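Local coordinates for protein triosephosphate isomerase (Trichomonas vaginalis, PDB 4O4V) that probably interconverts D-glyceraldehyde 3-phosphate and dihydroxyacetone phosphate, a step of glycolysis and gluconeogenesis, and works as a homodimer of TIM barrels, at residues K11-V17 / P43-T49; N64-P69 / A110-F114; V213-C218 / I242-N246. All coordinates share one frame; numbering follows the deposited sequence.

Contact 1: K11-V17 / P43-T49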
ATOM      1  N   LYS A  11       5.783   5.191  10.010  1.00  6.51           N
ATOM      2  CA  LYS A  11       6.317   4.316   8.969  1.00  6.85           C
ATOM      3  C   LYS A  11       5.580   2.989   9.051  1.00  6.89           C
ATOM      4  O   LYS A  11       4.376   2.967   9.326  1.00  7.23           O
ATOM      5  CB  LYS A  11       7.842   4.188   8.993  1.00  6.90           C
ATOM      6  CG  LYS A  11       8.549   5.560   9.009  1.00  7.29           C
ATOM      7  CD  LYS A  11      10.045   5.439   8.894  1.00  8.37           C
ATOM      8  CE  LYS A  11      10.711   6.798   8.900  1.00  8.88           C
ATOM      9  NZ  LYS A  11      12.159   6.652   8.622  1.00 10.12           N
ATOM     10  N   ALA A  12       6.232   1.868   8.795  1.00  6.77           N
ATOM     11  CA  ALA A  12       5.579   0.550   8.841  1.00  7.30           C
ATOM     12  C   ALA A  12       5.690  -0.025  10.250  1.00  7.52           C
ATOM     13  O   ALA A  12       6.378  -1.016  10.492  1.00  8.09           O
ATOM     14  CB  ALA A  12       6.151  -0.392   7.802  1.00  7.55           C
ATOM     15  N   ASN A  13       5.012   0.639  11.165  1.00  7.26           N
ATOM     16  CA  ASN A  13       5.049   0.283  12.583  1.00  7.58           C
ATOM     17  C   ASN A  13       3.762   0.767  13.220  1.00  7.99           C
ATOM     18  O   ASN A  13       3.090   1.651  12.681  1.00  7.98           O
ATOM     19  CB  ASN A  13       6.175   1.017  13.322  1.00  8.18           C
ATOM     20  CG  ASN A  13       7.548   0.724  12.813  1.00  9.53           C
ATOM     21  OD1 ASN A  13       8.152  -0.303  13.177  1.00 11.08           O
ATOM     22  ND2 ASN A  13       8.085   1.603  11.990  1.00  9.79           N
ATOM     23  N   PRO A  14       3.416   0.250  14.399  1.00  8.31           N
ATOM     24  CA  PRO A  14       3.993  -0.933  15.044  1.00  8.83           C
ATOM     25  C   PRO A  14       3.490  -2.207  14.364  1.00  9.27           C
ATOM     26  O   PRO A  14       2.802  -2.158  13.348  1.00  9.09           O
ATOM     27  CB  PRO A  14       3.484  -0.788  16.493  1.00  9.96           C
ATOM     28  CG  PRO A  14       2.134  -0.177  16.322  1.00 10.59           C
ATOM     29  CD  PRO A  14       2.286   0.798  15.166  1.00  9.59           C
ATOM     30  N   LYS A  15       3.854  -3.361  14.911  1.00  8.84           N
ATOM     31  CA  LYS A  15       3.494  -4.630  14.312  1.00  9.79           C
ATOM     32  C   LYS A  15       2.058  -4.998  14.526  1.00  9.43           C
ATOM     33  O   LYS A  15       1.526  -5.786  13.747  1.00 11.46           O
ATOM     34  CB  LYS A  15       4.369  -5.760  14.889  1.00 10.80           C
ATOM     35  CG  LYS A  15       5.773  -5.736  14.347  1.00 12.35           C
ATOM     36  CD  LYS A  15       6.610  -6.973  14.696  1.00 19.11           C
ATOM     37  CE  LYS A  15       6.788  -7.143  16.151  1.00 26.40           C
ATOM     38  NZ  LYS A  15       7.531  -5.993  16.715  1.00 31.16           N
ATOM     39  N   THR A  16       1.405  -4.499  15.580  1.00  9.64           N
ATOM     40  CA  THR A  16       0.075  -4.986  15.944  1.00 10.97           C
ATOM     41  C   THR A  16      -0.877  -3.844  16.299  1.00 10.31           C
ATOM     42  O   THR A  16      -0.469  -2.792  16.811  1.00  9.98           O
ATOM     43  CB  THR A  16       0.100  -5.956  17.138  1.00 11.14           C
ATOM     44  OG1 THR A  16       0.452  -5.238  18.326  1.00 12.87           O
ATOM     45  CG2 THR A  16       1.073  -7.109  16.898  1.00 13.07           C
ATOM     46  N   VAL A  17      -2.164  -4.091  16.086  1.00  9.94           N
ATOM     47  CA  VAL A  17      -3.177  -3.115  16.445  1.00 10.68           C
ATOM     48  C   VAL A  17      -3.172  -2.838  17.961  1.00 10.68           C
ATOM     49  O   VAL A  17      -3.414  -1.701  18.369  1.00 10.54           O
ATOM     50  CB  VAL A  17      -4.576  -3.522  15.926  1.00 11.74           C
ATOM     51  CG1 VAL A  17      -5.086  -4.804  16.600  1.00 14.34           C
ATOM     52  CG2 VAL A  17      -5.539  -2.356  16.082  1.00 13.87           C
ATOM     53  N   PRO A  43       0.202   3.250   9.321  1.00  6.73           N
ATOM     54  CA  PRO A  43      -0.137   2.297   8.249  1.00  6.56           C
ATOM     55  C   PRO A  43      -1.624   2.279   7.945  1.00  6.25           C
ATOM     56  O   PRO A  43      -2.464   2.443   8.838  1.00  6.90           O
ATOM     57  CB  PRO A  43       0.320   0.950   8.825  1.00  7.10           C
ATOM     58  CG  PRO A  43       1.442   1.316   9.743  1.00  7.64           C
ATOM     59  CD  PRO A  43       1.044   2.618  10.357  1.00  7.28           C
ATOM     60  N   PHE A  44      -1.966   2.017   6.689  1.00  6.47           N
ATOM     61  CA  PHE A  44      -3.356   2.077   6.259  1.00  6.66           C
ATOM     62  C   PHE A  44      -4.293   1.298   7.154  1.00  7.15           C
ATOM     63  O   PHE A  44      -5.394   1.759   7.467  1.00  7.27           O
ATOM     64  CB  PHE A  44      -3.536   1.529   4.839  1.00  7.12           C
ATOM     65  CG  PHE A  44      -2.885   2.316   3.742  1.00  7.55           C
ATOM     66  CD1 PHE A  44      -3.225   3.635   3.491  1.00  7.16           C
ATOM     67  CD2 PHE A  44      -1.967   1.710   2.916  1.00  7.82           C
ATOM     68  CE1 PHE A  44      -2.631   4.326   2.418  1.00  8.39           C
ATOM     69  CE2 PHE A  44      -1.380   2.399   1.847  1.00  8.96           C
ATOM     70  CZ  PHE A  44      -1.719   3.696   1.619  1.00  9.25           C
ATOM     71  N   ILE A  45      -3.880   0.084   7.533  1.00  7.43           N
ATOM     72  CA  ILE A  45      -4.755  -0.821   8.259  1.00  7.15           C
ATOM     73  C   ILE A  45      -5.021  -0.342   9.689  1.00  7.49           C
ATOM     74  O   ILE A  45      -5.999  -0.789  10.316  1.00  8.11           O
ATOM     75  CB  ILE A  45      -4.166  -2.244   8.210  1.00  7.51           C
ATOM     76  CG1 ILE A  45      -5.233  -3.288   8.561  1.00  8.66           C
ATOM     77  CG2 ILE A  45      -2.924  -2.385   9.073  1.00  8.64           C
ATOM     78  CD1 ILE A  45      -4.753  -4.742   8.405  1.00  9.72           C
ATOM     79  N   PHE A  46      -4.193   0.559  10.197  1.00  7.18           N
ATOM     80  CA  PHE A  46      -4.408   1.169  11.507  1.00  7.67           C
ATOM     81  C   PHE A  46      -5.108   2.525  11.436  1.00  8.03           C
ATOM     82  O   PHE A  46      -5.469   3.085  12.477  1.00  8.51           O
ATOM     83  CB  PHE A  46      -3.081   1.360  12.257  1.00  7.99           C
ATOM     84  CG  PHE A  46      -2.335   0.088  12.574  1.00  7.74           C
ATOM     85  CD1 PHE A  46      -2.976  -1.117  12.830  1.00  9.76           C
ATOM     86  CD2 PHE A  46      -0.952   0.100  12.625  1.00  8.44           C
ATOM     87  CE1 PHE A  46      -2.226  -2.285  13.111  1.00 10.71           C
ATOM     88  CE2 PHE A  46      -0.213  -1.062  12.907  1.00  9.97           C
ATOM     89  CZ  PHE A  46      -0.859  -2.240  13.170  1.00  9.38           C
ATOM     90  N   LEU A  47      -5.335   3.067  10.252  1.00  8.13           N
ATOM     91  CA  LEU A  47      -5.948   4.385  10.158  1.00  8.64           C
ATOM     92  C   LEU A  47      -7.345   4.448  10.781  1.00  8.94           C
ATOM     93  O   LEU A  47      -7.654   5.433  11.436  1.00  9.06           O
ATOM     94  CB  LEU A  47      -5.975   4.888   8.717  1.00  7.71           C
ATOM     95  CG  LEU A  47      -4.599   5.238   8.102  1.00  7.25           C
ATOM     96  CD1 LEU A  47      -4.759   5.624   6.659  1.00  8.38           C
ATOM     97  CD2 LEU A  47      -3.894   6.346   8.834  1.00  9.02           C
ATOM     98  N   PRO A  48      -8.200   3.423  10.589  1.00  8.60           N
ATOM     99  CA  PRO A  48      -9.507   3.517  11.249  1.00  9.85           C
ATOM    100  C   PRO A  48      -9.423   3.643  12.768  1.00  9.33           C
ATOM    101  O   PRO A  48     -10.135   4.433  13.366  1.00 10.49           O
ATOM    102  CB  PRO A  48     -10.239   2.264  10.774  1.00 10.81           C
ATOM    103  CG  PRO A  48      -9.606   1.968   9.439  1.00  9.72           C
ATOM    104  CD  PRO A  48      -8.141   2.271   9.669  1.00  9.65           C
ATOM    105  N   THR A  49      -8.605   2.796  13.382  0.53  8.29           N
ATOM    106  CA  THR A  49      -8.336   2.816  14.824  0.53  9.23           C
ATOM    107  C   THR A  49      -7.926   4.209  15.235  0.53  8.88           C
ATOM    108  O   THR A  49      -8.444   4.788  16.196  0.53  8.95           O
ATOM    109  CB  THR A  49      -7.175   1.861  15.197  0.53  7.97           C
ATOM    110  OG1 THR A  49      -7.563   0.518  14.944  0.53 11.22           O
ATOM    111  CG2 THR A  49      -6.825   1.958  16.658  0.53  9.19           C
TER

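Contact 2: N64-P69 / A110-F114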
ATOM      1  N   ASN A  64       0.792   7.421   2.269  1.00  6.61           N
ATOM      2  CA  ASN A  64       0.839   7.358   0.810  1.00  7.23           C
ATOM      3  C   ASN A  64      -0.606   7.324   0.316  1.00  7.25           C
ATOM      4  O   ASN A  64      -1.501   6.956   1.082  1.00  7.71           O
ATOM      5  CB  ASN A  64       1.570   6.091   0.345  1.00  7.55           C
ATOM      6  CG  ASN A  64       1.735   6.012  -1.146  1.00  7.95           C
ATOM      7  OD1 ASN A  64       2.021   7.002  -1.787  1.00  8.80           O
ATOM      8  ND2 ASN A  64       1.543   4.810  -1.695  1.00  9.64           N
ATOM      9  N   VAL A  65      -0.812   7.612  -0.963  1.00  7.24           N
ATOM     10  CA  VAL A  65      -2.091   7.381  -1.650  1.00  8.20           C
ATOM     11  C   VAL A  65      -1.775   7.082  -3.100  1.00  8.20           C
ATOM     12  O   VAL A  65      -0.688   7.399  -3.599  1.00  9.78           O
ATOM     13  CB  VAL A  65      -3.047   8.598  -1.593  1.00  9.64           C
ATOM     14  CG1 VAL A  65      -3.399   8.985  -0.200  1.00 12.96           C
ATOM     15  CG2 VAL A  65      -2.494   9.800  -2.319  1.00 11.12           C
ATOM     16  N   PHE A  66      -2.714   6.480  -3.816  1.00  8.83           N
ATOM     17  CA  PHE A  66      -2.548   6.262  -5.248  1.00  8.45           C
ATOM     18  C   PHE A  66      -3.026   7.493  -6.052  1.00  8.34           C
ATOM     19  O   PHE A  66      -3.418   8.492  -5.488  1.00  9.57           O
ATOM     20  CB  PHE A  66      -3.269   4.950  -5.640  1.00  8.84           C
ATOM     21  CG  PHE A  66      -2.945   4.456  -7.012  1.00  9.12           C
ATOM     22  CD1 PHE A  66      -1.653   4.152  -7.397  1.00  9.99           C
ATOM     23  CD2 PHE A  66      -3.959   4.283  -7.954  1.00  9.33           C
ATOM     24  CE1 PHE A  66      -1.377   3.700  -8.659  1.00 10.29           C
ATOM     25  CE2 PHE A  66      -3.673   3.840  -9.209  1.00  9.99           C
ATOM     26  CZ  PHE A  66      -2.409   3.556  -9.574  1.00 10.56           C
ATOM     27  N   THR A  67      -2.938   7.427  -7.381  1.00  9.85           N
ATOM     28  CA  THR A  67      -3.232   8.557  -8.274  1.00  9.48           C
ATOM     29  C   THR A  67      -4.668   8.619  -8.783  1.00 10.31           C
ATOM     30  O   THR A  67      -5.034   9.580  -9.453  1.00 11.73           O
ATOM     31  CB  THR A  67      -2.357   8.459  -9.506  1.00 10.63           C
ATOM     32  OG1 THR A  67      -2.481   7.128  -9.999  1.00 11.50           O
ATOM     33  CG2 THR A  67      -0.889   8.797  -9.207  1.00 11.68           C
ATOM     34  N   LYS A  68      -5.470   7.607  -8.503  1.00  9.96           N
ATOM     35  CA  LYS A  68      -6.814   7.474  -9.055  1.00 10.89           C
ATOM     36  C   LYS A  68      -7.841   7.299  -7.943  1.00 10.25           C
ATOM     37  O   LYS A  68      -7.472   6.881  -6.845  1.00 10.42           O
ATOM     38  CB  LYS A  68      -6.844   6.237  -9.969  1.00 12.40           C
ATOM     39  CG  LYS A  68      -5.844   6.270 -11.123  1.00 15.82           C
ATOM     40  CD  LYS A  68      -6.159   7.319 -12.167  1.00 20.80           C
ATOM     41  CE  LYS A  68      -5.201   7.185 -13.350  1.00 27.13           C
ATOM     42  NZ  LYS A  68      -5.472   8.167 -14.428  1.00 35.43           N
ATOM     43  N   PRO A  69      -9.134   7.524  -8.218  1.00 11.06           N
ATOM     44  CA  PRO A  69     -10.147   7.396  -7.150  1.00 10.63           C
ATOM     45  C   PRO A  69     -10.436   5.972  -6.700  1.00  9.73           C
ATOM     46  O   PRO A  69     -10.822   5.754  -5.554  1.00 10.01           O
ATOM     47  CB  PRO A  69     -11.405   8.023  -7.762  1.00 12.67           C
ATOM     48  CG  PRO A  69     -11.177   7.921  -9.215  1.00 15.22           C
ATOM     49  CD  PRO A  69      -9.699   8.103  -9.442  1.00 11.64           C
ATOM     50  N   ALA A 110       1.544  13.602  -9.980  1.00 10.53           N
ATOM     51  CA  ALA A 110       0.183  13.198 -10.250  1.00 11.22           C
ATOM     52  C   ALA A 110      -0.546  12.949  -8.928  1.00 10.05           C
ATOM     53  O   ALA A 110      -1.719  13.301  -8.786  1.00 10.33           O
ATOM     54  CB  ALA A 110       0.158  11.970 -11.137  1.00 10.78           C
ATOM     55  N   LYS A 111       0.110  12.335  -7.944  1.00  9.16           N
ATOM     56  CA  LYS A 111      -0.497  12.119  -6.623  1.00  9.60           C
ATOM     57  C   LYS A 111      -0.810  13.434  -5.923  1.00  9.48           C
ATOM     58  O   LYS A 111      -1.896  13.604  -5.332  1.00  9.81           O
ATOM     59  CB  LYS A 111       0.428  11.292  -5.731  1.00  9.00           C
ATOM     60  CG  LYS A 111       0.584   9.863  -6.155  1.00  9.81           C
ATOM     61  CD  LYS A 111       1.483   9.070  -5.218  1.00  9.16           C
ATOM     62  CE  LYS A 111       1.586   7.631  -5.701  1.00 10.36           C
ATOM     63  NZ  LYS A 111       2.154   6.752  -4.658  1.00  9.75           N
ATOM     64  N   ALA A 112       0.111  14.382  -5.979  1.00  9.19           N
ATOM     65  CA  ALA A 112      -0.108  15.656  -5.309  1.00  9.12           C
ATOM     66  C   ALA A 112      -1.305  16.391  -5.916  1.00  9.34           C
ATOM     67  O   ALA A 112      -2.152  16.899  -5.183  1.00  9.58           O
ATOM     68  CB  ALA A 112       1.137  16.534  -5.417  1.00  9.50           C
ATOM     69  N   LYS A 113      -1.379  16.435  -7.245  1.00  9.59           N
ATOM     70  CA  LYS A 113      -2.491  17.092  -7.907  1.00  9.48           C
ATOM     71  C   LYS A 113      -3.803  16.406  -7.535  1.00  9.27           C
ATOM     72  O   LYS A 113      -4.788  17.083  -7.197  1.00  9.90           O
ATOM     73  CB  LYS A 113      -2.284  17.058  -9.409  1.00 11.08           C
ATOM     74  CG  LYS A 113      -3.398  17.727 -10.224  1.00 12.77           C
ATOM     75  CD  LYS A 113      -3.077  17.757 -11.721  1.00 15.55           C
ATOM     76  CE  LYS A 113      -4.136  18.477 -12.569  1.00 16.77           C
ATOM     77  NZ  LYS A 113      -5.405  17.749 -12.596  1.00 17.79           N
ATOM     78  N   PHE A 114      -3.849  15.083  -7.635  1.00  9.69           N
ATOM     79  CA  PHE A 114      -5.078  14.343  -7.376  1.00 10.15           C
ATOM     80  C   PHE A 114      -5.514  14.494  -5.926  1.00  8.86           C
ATOM     81  O   PHE A 114      -6.692  14.742  -5.652  1.00 10.21           O
ATOM     82  CB  PHE A 114      -4.911  12.871  -7.743  1.00 10.25           C
ATOM     83  CG  PHE A 114      -6.166  12.092  -7.585  1.00 10.18           C
ATOM     84  CD1 PHE A 114      -7.164  12.215  -8.496  1.00 12.28           C
ATOM     85  CD2 PHE A 114      -6.351  11.243  -6.491  1.00 10.84           C
ATOM     86  CE1 PHE A 114      -8.354  11.529  -8.336  1.00 13.15           C
ATOM     87  CE2 PHE A 114      -7.527  10.558  -6.349  1.00 12.79           C
ATOM     88  CZ  PHE A 114      -8.517  10.710  -7.260  1.00 14.31           C
TER
HETATM   89  O   HOH W   1       1.434   3.971  -4.645  1.00 11.00           O

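Contact 3: V213-C218 / I242-N246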
ATOM      1  N   VAL A 213      15.389  13.546  14.188  1.00  9.24           N
ATOM      2  CA  VAL A 213      14.877  14.485  15.185  1.00  9.46           C
ATOM      3  C   VAL A 213      14.573  13.717  16.458  1.00  9.70           C
ATOM      4  O   VAL A 213      13.790  12.758  16.428  1.00  9.56           O
ATOM      5  CB  VAL A 213      13.628  15.236  14.677  1.00 11.15           C
ATOM      6  CG1 VAL A 213      13.164  16.289  15.684  1.00 13.24           C
ATOM      7  CG2 VAL A 213      13.919  15.898  13.334  1.00 12.89           C
ATOM      8  N   LYS A 214      15.165  14.144  17.562  1.00  9.35           N
ATOM      9  CA  LYS A 214      15.053  13.474  18.843  1.00  9.67           C
ATOM     10  C   LYS A 214      14.889  14.525  19.924  1.00  9.79           C
ATOM     11  O   LYS A 214      15.119  15.709  19.689  1.00  9.78           O
ATOM     12  CB  LYS A 214      16.299  12.629  19.133  1.00 12.74           C
ATOM     13  CG  LYS A 214      16.549  11.552  18.079  1.00 14.75           C
ATOM     14  CD  LYS A 214      17.532  10.511  18.500  1.00 22.82           C
ATOM     15  CE  LYS A 214      18.889  11.100  18.529  1.00 25.51           C
ATOM     16  NZ  LYS A 214      19.898  10.029  18.821  1.00 29.12           N
ATOM     17  N   PRO A 215      14.552  14.103  21.144  1.00 10.15           N
ATOM     18  CA  PRO A 215      14.469  15.087  22.223  1.00 10.46           C
ATOM     19  C   PRO A 215      15.788  15.849  22.428  1.00 10.47           C
ATOM     20  O   PRO A 215      15.744  17.005  22.865  1.00 11.59           O
ATOM     21  CB  PRO A 215      14.102  14.228  23.428  1.00 12.66           C
ATOM     22  CG  PRO A 215      13.258  13.130  22.808  1.00 12.53           C
ATOM     23  CD  PRO A 215      13.993  12.797  21.535  1.00 11.01           C
ATOM     24  N   ASN A 216      16.937  15.262  22.113  1.00 11.06           N
ATOM     25  CA  ASN A 216      18.205  15.958  22.355  1.00 12.14           C
ATOM     26  C   ASN A 216      18.613  16.974  21.293  1.00 12.82           C
ATOM     27  O   ASN A 216      19.584  17.694  21.511  1.00 14.47           O
ATOM     28  CB  ASN A 216      19.361  14.969  22.592  1.00 12.53           C
ATOM     29  CG  ASN A 216      19.773  14.194  21.348  1.00 14.13           C
ATOM     30  OD1 ASN A 216      19.144  14.269  20.321  1.00 15.06           O
ATOM     31  ND2 ASN A 216      20.874  13.428  21.462  1.00 16.15           N
ATOM     32  N   ASN A 217      17.909  17.084  20.174  1.00 10.16           N
ATOM     33  CA  ASN A 217      18.239  18.093  19.161  1.00 10.71           C
ATOM     34  C   ASN A 217      17.055  18.909  18.699  1.00  9.17           C
ATOM     35  O   ASN A 217      17.233  19.840  17.914  1.00 10.20           O
ATOM     36  CB  ASN A 217      19.004  17.504  17.968  1.00 10.81           C
ATOM     37  CG  ASN A 217      18.190  16.599  17.119  1.00 11.84           C
ATOM     38  OD1 ASN A 217      17.048  16.325  17.410  1.00 12.99           O
ATOM     39  ND2 ASN A 217      18.765  16.161  16.007  1.00 14.92           N
ATOM     40  N   CYS A 218      15.839  18.634  19.176  1.00  8.92           N
ATOM     41  CA  CYS A 218      14.690  19.294  18.590  1.00  7.96           C
ATOM     42  C   CYS A 218      14.617  20.776  18.926  1.00  8.73           C
ATOM     43  O   CYS A 218      14.147  21.570  18.120  1.00  8.81           O
ATOM     44  CB  CYS A 218      13.388  18.599  19.006  1.00  8.77           C
ATOM     45  SG  CYS A 218      13.127  18.401  20.789  1.00  9.82           S
ATOM     46  N   ILE A 242       6.534  13.832  22.316  1.00  9.67           N
ATOM     47  CA  ILE A 242       5.912  14.989  22.958  1.00 10.28           C
ATOM     48  C   ILE A 242       6.941  16.114  23.143  1.00  9.61           C
ATOM     49  O   ILE A 242       6.618  17.283  23.011  1.00  9.45           O
ATOM     50  CB  ILE A 242       5.210  14.574  24.280  1.00 11.69           C
ATOM     51  CG1 ILE A 242       4.268  13.383  23.993  1.00 13.92           C
ATOM     52  CG2 ILE A 242       4.522  15.776  24.886  1.00 11.66           C
ATOM     53  CD1 ILE A 242       3.298  13.595  22.827  1.00 15.11           C
ATOM     54  N   ASN A 243       8.180  15.762  23.497  1.00  9.09           N
ATOM     55  CA  ASN A 243       9.235  16.755  23.567  1.00  9.65           C
ATOM     56  C   ASN A 243       9.391  17.470  22.252  1.00  9.04           C
ATOM     57  O   ASN A 243       9.590  18.681  22.204  1.00  9.89           O
ATOM     58  CB  ASN A 243      10.571  16.113  23.935  1.00 11.79           C
ATOM     59  CG  ASN A 243      10.549  15.478  25.270  1.00 15.37           C
ATOM     60  OD1 ASN A 243      10.022  14.378  25.441  1.00 17.53           O
ATOM     61  ND2 ASN A 243      11.128  16.152  26.249  1.00 21.94           N
ATOM     62  N   ILE A 244       9.319  16.734  21.158  1.00  8.31           N
ATOM     63  CA  ILE A 244       9.465  17.310  19.833  1.00  8.22           C
ATOM     64  C   ILE A 244       8.278  18.224  19.503  1.00  7.96           C
ATOM     65  O   ILE A 244       8.468  19.316  18.993  1.00  8.92           O
ATOM     66  CB  ILE A 244       9.688  16.220  18.780  1.00  8.40           C
ATOM     67  CG1 ILE A 244      10.945  15.409  19.095  1.00  8.30           C
ATOM     68  CG2 ILE A 244       9.767  16.816  17.426  1.00  8.93           C
ATOM     69  CD1 ILE A 244      11.061  14.087  18.342  1.00  9.55           C
ATOM     70  N   VAL A 245       7.056  17.767  19.768  1.00  8.05           N
ATOM     71  CA  VAL A 245       5.881  18.622  19.604  1.00  8.11           C
ATOM     72  C   VAL A 245       6.060  19.944  20.355  1.00  8.40           C
ATOM     73  O   VAL A 245       5.768  21.044  19.837  1.00  9.09           O
ATOM     74  CB  VAL A 245       4.626  17.881  20.087  1.00  8.64           C
ATOM     75  CG1 VAL A 245       3.451  18.832  20.256  1.00  9.73           C
ATOM     76  CG2 VAL A 245       4.319  16.737  19.120  1.00  8.18           C
ATOM     77  N   ASN A 246       6.577  19.848  21.564  1.00  8.01           N
ATOM     78  CA  ASN A 246       6.709  20.991  22.453  1.00  8.23           C
ATOM     79  C   ASN A 246       7.903  21.887  22.158  1.00 10.10           C
ATOM     80  O   ASN A 246       8.036  22.966  22.745  1.00 10.45           O
ATOM     81  CB  ASN A 246       6.702  20.520  23.910  1.00  9.42           C
ATOM     82  CG  ASN A 246       5.314  20.089  24.360  1.00 10.81           C
ATOM     83  OD1 ASN A 246       4.343  20.403  23.690  1.00 11.03           O
ATOM     84  ND2 ASN A 246       5.224  19.369  25.461  1.00 12.13           N
TER
HETATM   85  O   HOH W   2      13.584  17.792  24.505  1.00 19.44           O

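Contact 1: K11-V17 / P43-T49
The Phe46 ring meets the 11-17 loop mostly with its rim. Pro14 O lies at the ring edge, in its plane, 3.2 Å from Phe46 CE2. Such a carbonyl can attract the slightly positive C-H rim of the ring. Val17 N approaches Phe46 CE1 obliquely at 3.5 Å. One face of the ring is covered from its own segment, by Ile45 CG2, offset toward the rim. Phe46 CG stands anti to its carbonyl carbon (chi1 -62°), and this turns the ring toward the loop. The pyrrolidine of Pro14, which follows a cis peptide bond, crosses the Phe46 side chain at a slant, with CD 3.8 Å from Phe46 CE2. Pro43 faces two carbonyls: its CD is 3.2 Å from Asn13 O and its CG 3.4 Å from Lys11 O. Asn13 O is buried here without a hydrogen-bond partner. No hydrogen bond joins the two segments.

Lys11 NZ forms a salt bridge with Glu96. Asn13 ND2 bonds Trp10 O in the same chain, and Asn13 OD1 bonds Asn70 of the second subunit. The contact joins two beta-alpha loops of the TIM barrel, after strands 5-9 and 37-41, at the dimer interface. The loops lead into helices 17-28 and 47-53.

Contact 2: N64-P69 / A110-F114
Lys111 and Asn64 supply the polar part of this contact. Lys111 NZ donates to Asn64 OD1 over 2.9 Å, in the carbonyl plane and on a lone pair, with a C=O...N angle of 118°. A weak bond runs from the same nitrogen to Val65 O at 3.1 Å. A water accepts from both Lys111 NZ and Asn64 ND2, so it bridges the ammonium and the amide. NZ also forms a salt bridge with Glu103, which probably balances its charge in this buried place. The lysine chain is extended beyond CG, and this carries NZ from the helix to the start of the loop. It crosses the Asn64 side chain at about a right angle.

The apolar contacts lie further along. Thr67 CG2 sits 3.6 Å from Lys111 CG and also touches Ala110 CB. Pro69 CD meets Phe114 CZ at 3.6 Å, again with the side chains roughly perpendicular.

The third kind is carbonyl over ring. Thr67 O stands 3.3 Å above the plane of the Phe114 ring, offset toward the rim, and Lys68 CA lies over the same face. Phe114 CG is anti to the backbone N (chi1 -176°), which lays the ring under the 67-69 backbone.

In the TIM barrel this fastens the loop after strand 59-62 to helix 105-117. Val65 packs on strand 89-92 and helix 79-83, Phe114 touches Val79 of that helix, and Phe66 and Thr67 rest on Phe107, earlier in helix 105-117.

Contact 3: V213-C218 / I242-N246
Ile244 fills the tight side of this contact, against Val213 and Cys218. Its CD1 comes within 3.6 Å of Val213 O. Its CG2 lies 3.9 Å from Val213 CG1, and the two side chains meet at a slant. On the 218 side, Ile244 CG1 is 4.0 Å from Cys218 CB. Cys218 SG sits between its own backbone N and carbonyl carbon (chi1 54°). From there it lies against the helix backbone, 3.8 Å from Asn243 O and slightly further from Ile244 CA. These three side chains are buried, and Val213 and Ile244 both continue onto Phe230 of strand 229-232.

In the TIM barrel, segment 213-218 follows strand 207-209 and leads into helix 218-222, and 242-246 lies on helix 240-246, after strand 229-232. The loop is braced from within: Lys214 N donates to Asn217 OD1 over 2.9 Å, nearly straight at 169°, with the donor tilted 24° from the carbonyl plane. Asn217 ND2 binds Ser212 O, so both ends of this amide hold the turn just ahead of the helix.

The solvent side is looser. Pro215 and Asn243 are exposed and touch through CB atoms 4.0 Å apart, their side chains crossing at about a right angle. Beyond them a water donates to Pro215 O at 2.8 Å and accepts only a weak bond from Asn243 ND2.

In the fold
All three contacts are partly buried, and their centres lie about 16 to 17 Å from the centre of the chain. Each brings a loop that follows a barrel strand against a later beta-alpha element. Contacts 1 and 2 touch, through Phe44 CE1 and Asn64 O, 3.2 Å apart. Contact 3 lies across the chain's centre from contact 2, about 31 Å between centres. Their chemistry differs. Contact 1 is carbonyls and apolar groups at the dimer interface. Contact 2 adds a buried lysine with direct polar bonds, and the second subunit only grazes it. Contact 3 has an apolar inner part and a water-bridged outer rim, untouched by the other subunit.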